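Local atomic coordinates of nucleoprotein (Human coronavirus NL63, PDB entry 5EPW), a protein that probably packages the positive-strand viral RNA genome into a helical ribonucleocapsid and takes part in virion assembly, here represented by its C-terminal domain. Residues B[27-32]-B[57-62]. Sequence-based numbering, arbitrary orientation.
Sequences KRVPTR and NGVDAK
Pro30 O takes the one direct hydrogen bond between the segments, from Val59 N at 2.9 Å, with an N-H...O angle of 150°. The same oxygen receives a CA-H...O contact from Gly58 CA, 3.5 Å away, and one residue on, Thr31 CA makes a like contact with Asn57 O. Pro30 CG lies over the bare Gly58 CA at 3.8 Å. Next to it the two valines cross at about a right angle, Val29 CG1 meeting Val59 CG2 at 3.7 Å; Val29 CG1 lies anti to its own backbone N (chi1 175°), which turns it to that methyl.

Gly58, the first residue after helix 52-57 to leave helical angles, has positive phi, and the chain turns tightly here, with Asp60 N bonded to Asn57 O and Ala61 N to Gly58 O. This is the C-terminal domain of the nucleocapsid protein, predicted to mediate dimerization, consistent with the two-chain assembly. Residues 28-31, in extended conformation, run along the turn. Thr31 CG2 rests beside Asp60 OD2, and a water bonds both Asp60 OD2 (2.6 Å) and Arg32 N. Arg32 bends at chi2 and chi3 alongside Asn57, bringing Arg32 NH1 to 3.0 Å from Asn57 OD1; the guanidinium and amide planes are 52° apart, and the angle is too poor to count the pair as a hydrogen bond.

Behind the contact, Pro30 packs on Val36 and Cys39 of helix 36-39 and on Phe40. The second subunit closes in as well: its Ala75 touches both Pro30 and Val59, and its Asn73 ND2 hydrogen-bonds Arg28 O.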
# COMPACT_ATOMS: atom_id res chain seq x y z
N LYS B 27 -7.99 3.71 -6.08
CA LYS B 27 -9.09 3.83 -5.10
C LYS B 27 -10.22 2.83 -5.27
O LYS B 27 -11.23 2.93 -4.54
CB LYS B 27 -9.66 5.25 -5.22
CG LYS B 27 -8.69 6.32 -4.82
CD LYS B 27 -8.09 6.21 -3.46
CE LYS B 27 -7.46 7.51 -2.85
NZ LYS B 27 -6.94 7.28 -1.50
N ARG B 28 -10.00 1.80 -6.12
CA ARG B 28 -11.05 0.79 -6.30
C ARG B 28 -11.11 -0.21 -5.18
O ARG B 28 -10.07 -0.56 -4.58
CB ARG B 28 -10.86 0.12 -7.66
CG ARG B 28 -10.94 1.12 -8.81
CD ARG B 28 -10.79 0.49 -10.23
NE ARG B 28 -10.77 1.57 -11.19
CZ ARG B 28 -10.16 1.53 -12.35
NH1 ARG B 28 -9.46 0.49 -12.82
NH2 ARG B 28 -10.13 2.66 -13.06
N VAL B 29 -12.30 -0.73 -4.90
CA VAL B 29 -12.51 -1.69 -3.87
C VAL B 29 -13.26 -2.85 -4.53
O VAL B 29 -14.45 -2.73 -4.89
CB VAL B 29 -13.33 -1.13 -2.67
CG1 VAL B 29 -13.61 -2.23 -1.69
CG2 VAL B 29 -12.63 0.05 -2.04
N PRO B 30 -12.56 -3.98 -4.82
CA PRO B 30 -13.20 -5.11 -5.53
C PRO B 30 -14.16 -5.92 -4.65
O PRO B 30 -13.91 -6.14 -3.47
CB PRO B 30 -11.99 -5.94 -5.97
CG PRO B 30 -11.08 -5.74 -4.80
CD PRO B 30 -11.16 -4.27 -4.49
N THR B 31 -15.23 -6.45 -5.31
CA THR B 31 -16.29 -7.27 -4.72
C THR B 31 -16.68 -8.31 -5.75
O THR B 31 -16.20 -8.29 -6.83
CB THR B 31 -17.53 -6.42 -4.42
OG1 THR B 31 -18.02 -5.90 -5.61
CG2 THR B 31 -17.21 -5.27 -3.47
N ARG B 32 -17.58 -9.24 -5.42
CA ARG B 32 -18.02 -10.23 -6.40
C ARG B 32 -18.62 -9.58 -7.63
O ARG B 32 -18.38 -9.99 -8.77
CB ARG B 32 -19.06 -11.15 -5.75
CG ARG B 32 -19.78 -12.00 -6.79
CD ARG B 32 -19.36 -13.42 -6.81
NE ARG B 32 -20.29 -14.26 -6.07
CZ ARG B 32 -19.95 -15.41 -5.47
NH1 ARG B 32 -18.69 -15.85 -5.53
NH2 ARG B 32 -20.86 -16.11 -4.80
N ASN B 57 -13.98 -12.62 -5.25
CA ASN B 57 -14.81 -11.98 -4.21
C ASN B 57 -14.18 -10.68 -3.64
O ASN B 57 -14.83 -9.92 -2.98
CB ASN B 57 -15.12 -12.96 -3.10
CG ASN B 57 -16.03 -14.06 -3.59
OD1 ASN B 57 -17.14 -13.77 -4.03
ND2 ASN B 57 -15.54 -15.29 -3.63
N GLY B 58 -12.92 -10.40 -4.03
CA GLY B 58 -12.27 -9.18 -3.55
C GLY B 58 -12.32 -9.06 -2.03
O GLY B 58 -12.00 -10.05 -1.26
N VAL B 59 -12.59 -7.84 -1.53
CA VAL B 59 -12.67 -7.61 -0.08
C VAL B 59 -13.78 -8.38 0.65
O VAL B 59 -13.77 -8.46 1.86
CB VAL B 59 -12.70 -6.11 0.25
CG1 VAL B 59 -11.48 -5.37 -0.39
CG2 VAL B 59 -14.07 -5.49 -0.09
N ASP B 60 -14.71 -8.93 -0.11
CA ASP B 60 -15.78 -9.76 0.47
C ASP B 60 -15.40 -11.20 0.61
O ASP B 60 -16.17 -12.07 1.17
CB ASP B 60 -17.05 -9.55 -0.32
CG ASP B 60 -17.63 -8.14 -0.13
OD1 ASP B 60 -17.25 -7.40 0.78
OD2 ASP B 60 -18.34 -7.78 -1.02
N ALA B 61 -14.22 -11.58 0.16
CA ALA B 61 -13.72 -12.95 0.41
C ALA B 61 -13.58 -13.14 1.92
O ALA B 61 -13.13 -12.22 2.62
CB ALA B 61 -12.40 -13.16 -0.24
N LYS B 62 -13.98 -14.35 2.44
CA LYS B 62 -14.02 -14.48 3.86
C LYS B 62 -12.63 -14.46 4.50
O LYS B 62 -12.48 -14.10 5.70
CB LYS B 62 -14.77 -15.77 4.32
CG LYS B 62 -16.29 -15.66 3.94
CD LYS B 62 -16.94 -14.67 4.89
CE LYS B 62 -18.45 -14.86 4.82
NZ LYS B 62 -18.96 -14.85 3.42
O HOH W 1 -19.09 -9.43 -2.93